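Local coordinates for protein VP5 (PDB 6QGI) that is the envelope protein of a haloarchaeal pleomorphic virus and probably drives fusion of the viral and host membranes, at residues A[230-233]-A[234-238]. Sequence-based numbering, arbitrary orientation.
Sequences PIYD and EMDTV
Asp-233 and Thr-237 meet through a single carbonyl oxygen that accepts two hydrogen bonds. The backbone N of Thr-237 reaches Asp-233 O at 2.8 Å, and Thr-237 OG1 donates to the same oxygen at 2.7 Å, the two donors coming from opposite faces of the carbonyl plane. The hydroxyl is placed there by its chi1 of -61°, which sets OG1 beside its own backbone N, and it stands 36° out of that plane. The carboxylate of Asp-233 plays no part in this pairing; its OD1 forms a salt bridge back along the helix to Lys-229. Three more i to i+4 bonds satisfy the carbonyls of Pro-230, Ile-231 and Tyr-232, the shortest from Asp-236 N to Tyr-232 O at 2.8 Å. This ladder belongs to helix 225-253, which is kinked at Pro-230 and Ile-231: neither nitrogen bonds to the turn before, that of Pro-230 because it carries no hydrogen. A water donates to Glu-234 OE1 at 2.7 Å and, weakly, to Pro-230 O, linking a side chain to a carbonyl that already accepts from Glu-234 N. The phenol of Tyr-232 and the carboxylate of Asp-236 leave the helix alongside each other, their planes 22° apart. Asp-236 CB sits 4.3 Å above the plane of the Tyr-232 ring, displaced to its margin, while Asp-236 OD1 stays 3.6 Å from Tyr-232 OH. On the buried side, Ile-231 CG2 and Met-235 CE approach to 4.4 Å, and both residues pack on Phe-113 of helix 91-133 and Leu-66 of helix 66-86.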
loop_
_atom_site.group_PDB
_atom_site.type_symbol
_atom_site.label_atom_id
_atom_site.label_comp_id
_atom_site.label_asym_id
_atom_site.label_seq_id
_atom_site.Cartn_x
_atom_site.Cartn_y
_atom_site.Cartn_z
ATOM N N PRO A 230 12.508 -9.494 -3.741
ATOM C CA PRO A 230 12.294 -8.990 -5.110
ATOM C C PRO A 230 12.206 -7.461 -5.172
ATOM O O PRO A 230 12.698 -6.884 -6.142
ATOM C CB PRO A 230 10.964 -9.631 -5.527
ATOM C CG PRO A 230 10.783 -10.778 -4.613
ATOM C CD PRO A 230 11.366 -10.328 -3.319
ATOM N N ILE A 231 11.601 -6.809 -4.143
ATOM C CA ILE A 231 11.468 -5.345 -4.083
ATOM C C ILE A 231 12.861 -4.711 -3.913
ATOM O O ILE A 231 13.161 -3.749 -4.622
ATOM C CB ILE A 231 10.470 -4.857 -2.997
ATOM C CG1 ILE A 231 9.102 -5.526 -3.170
ATOM C CG2 ILE A 231 10.327 -3.326 -3.029
ATOM C CD1 ILE A 231 8.240 -5.521 -1.964
ATOM N N TYR A 232 13.712 -5.264 -3.005
ATOM C CA TYR A 232 15.082 -4.784 -2.784
ATOM C C TYR A 232 15.913 -4.894 -4.072
ATOM O O TYR A 232 16.588 -3.930 -4.431
ATOM C CB TYR A 232 15.794 -5.538 -1.627
ATOM C CG TYR A 232 17.294 -5.307 -1.618
ATOM C CD1 TYR A 232 17.833 -4.110 -1.155
ATOM C CD2 TYR A 232 18.166 -6.241 -2.179
ATOM C CE1 TYR A 232 19.200 -3.854 -1.227
ATOM C CE2 TYR A 232 19.537 -5.994 -2.258
ATOM C CZ TYR A 232 20.051 -4.802 -1.774
ATOM O OH TYR A 232 21.404 -4.556 -1.838
ATOM N N ASP A 233 15.898 -6.083 -4.723
ATOM C CA ASP A 233 16.637 -6.397 -5.953
ATOM C C ASP A 233 16.272 -5.450 -7.085
ATOM O O ASP A 233 17.178 -4.970 -7.765
ATOM C CB ASP A 233 16.394 -7.854 -6.394
ATOM C CG ASP A 233 17.133 -8.907 -5.595
ATOM O OD1 ASP A 233 18.045 -8.536 -4.823
ATOM O OD2 ASP A 233 16.810 -10.108 -5.754
ATOM N N GLU A 234 14.960 -5.175 -7.279
ATOM C CA GLU A 234 14.448 -4.252 -8.298
ATOM C C GLU A 234 14.883 -2.819 -7.962
ATOM O O GLU A 234 15.267 -2.083 -8.867
ATOM C CB GLU A 234 12.913 -4.351 -8.417
ATOM C CG GLU A 234 12.346 -3.748 -9.695
ATOM C CD GLU A 234 10.847 -3.896 -9.895
ATOM O OE1 GLU A 234 10.316 -5.009 -9.674
ATOM O OE2 GLU A 234 10.204 -2.900 -10.300
ATOM N N MET A 235 14.861 -2.447 -6.663
ATOM C CA MET A 235 15.301 -1.141 -6.172
ATOM C C MET A 235 16.807 -0.972 -6.414
ATOM O O MET A 235 17.254 0.115 -6.789
ATOM C CB MET A 235 14.975 -0.994 -4.680
ATOM C CG MET A 235 14.928 0.442 -4.196
ATOM S SD MET A 235 14.693 0.555 -2.399
ATOM C CE MET A 235 12.973 0.041 -2.256
ATOM N N ASP A 236 17.575 -2.061 -6.219
ATOM C CA ASP A 236 19.020 -2.113 -6.423
ATOM C C ASP A 236 19.341 -2.048 -7.916
ATOM O O ASP A 236 20.338 -1.434 -8.295
ATOM C CB ASP A 236 19.613 -3.381 -5.785
ATOM C CG ASP A 236 21.121 -3.344 -5.664
ATOM O OD1 ASP A 236 21.633 -2.539 -4.849
ATOM O OD2 ASP A 236 21.791 -4.116 -6.383
ATOM N N THR A 237 18.479 -2.660 -8.759
ATOM C CA THR A 237 18.603 -2.646 -10.221
ATOM C C THR A 237 18.402 -1.201 -10.705
ATOM O O THR A 237 19.188 -0.722 -11.527
ATOM C CB THR A 237 17.614 -3.648 -10.858
ATOM O OG1 THR A 237 17.919 -4.967 -10.396
ATOM C CG2 THR A 237 17.639 -3.627 -12.382
ATOM N N VAL A 238 17.388 -0.499 -10.148
ATOM C CA VAL A 238 17.045 0.893 -10.463
ATOM C C VAL A 238 18.248 1.803 -10.147
ATOM O O VAL A 238 18.639 2.591 -11.003
ATOM C CB VAL A 238 15.740 1.339 -9.736
ATOM C CG1 VAL A 238 15.621 2.858 -9.643
ATOM C CG2 VAL A 238 14.510 0.756 -10.422
HETATM O O HOH W 1 9.587 -6.367 -7.414
#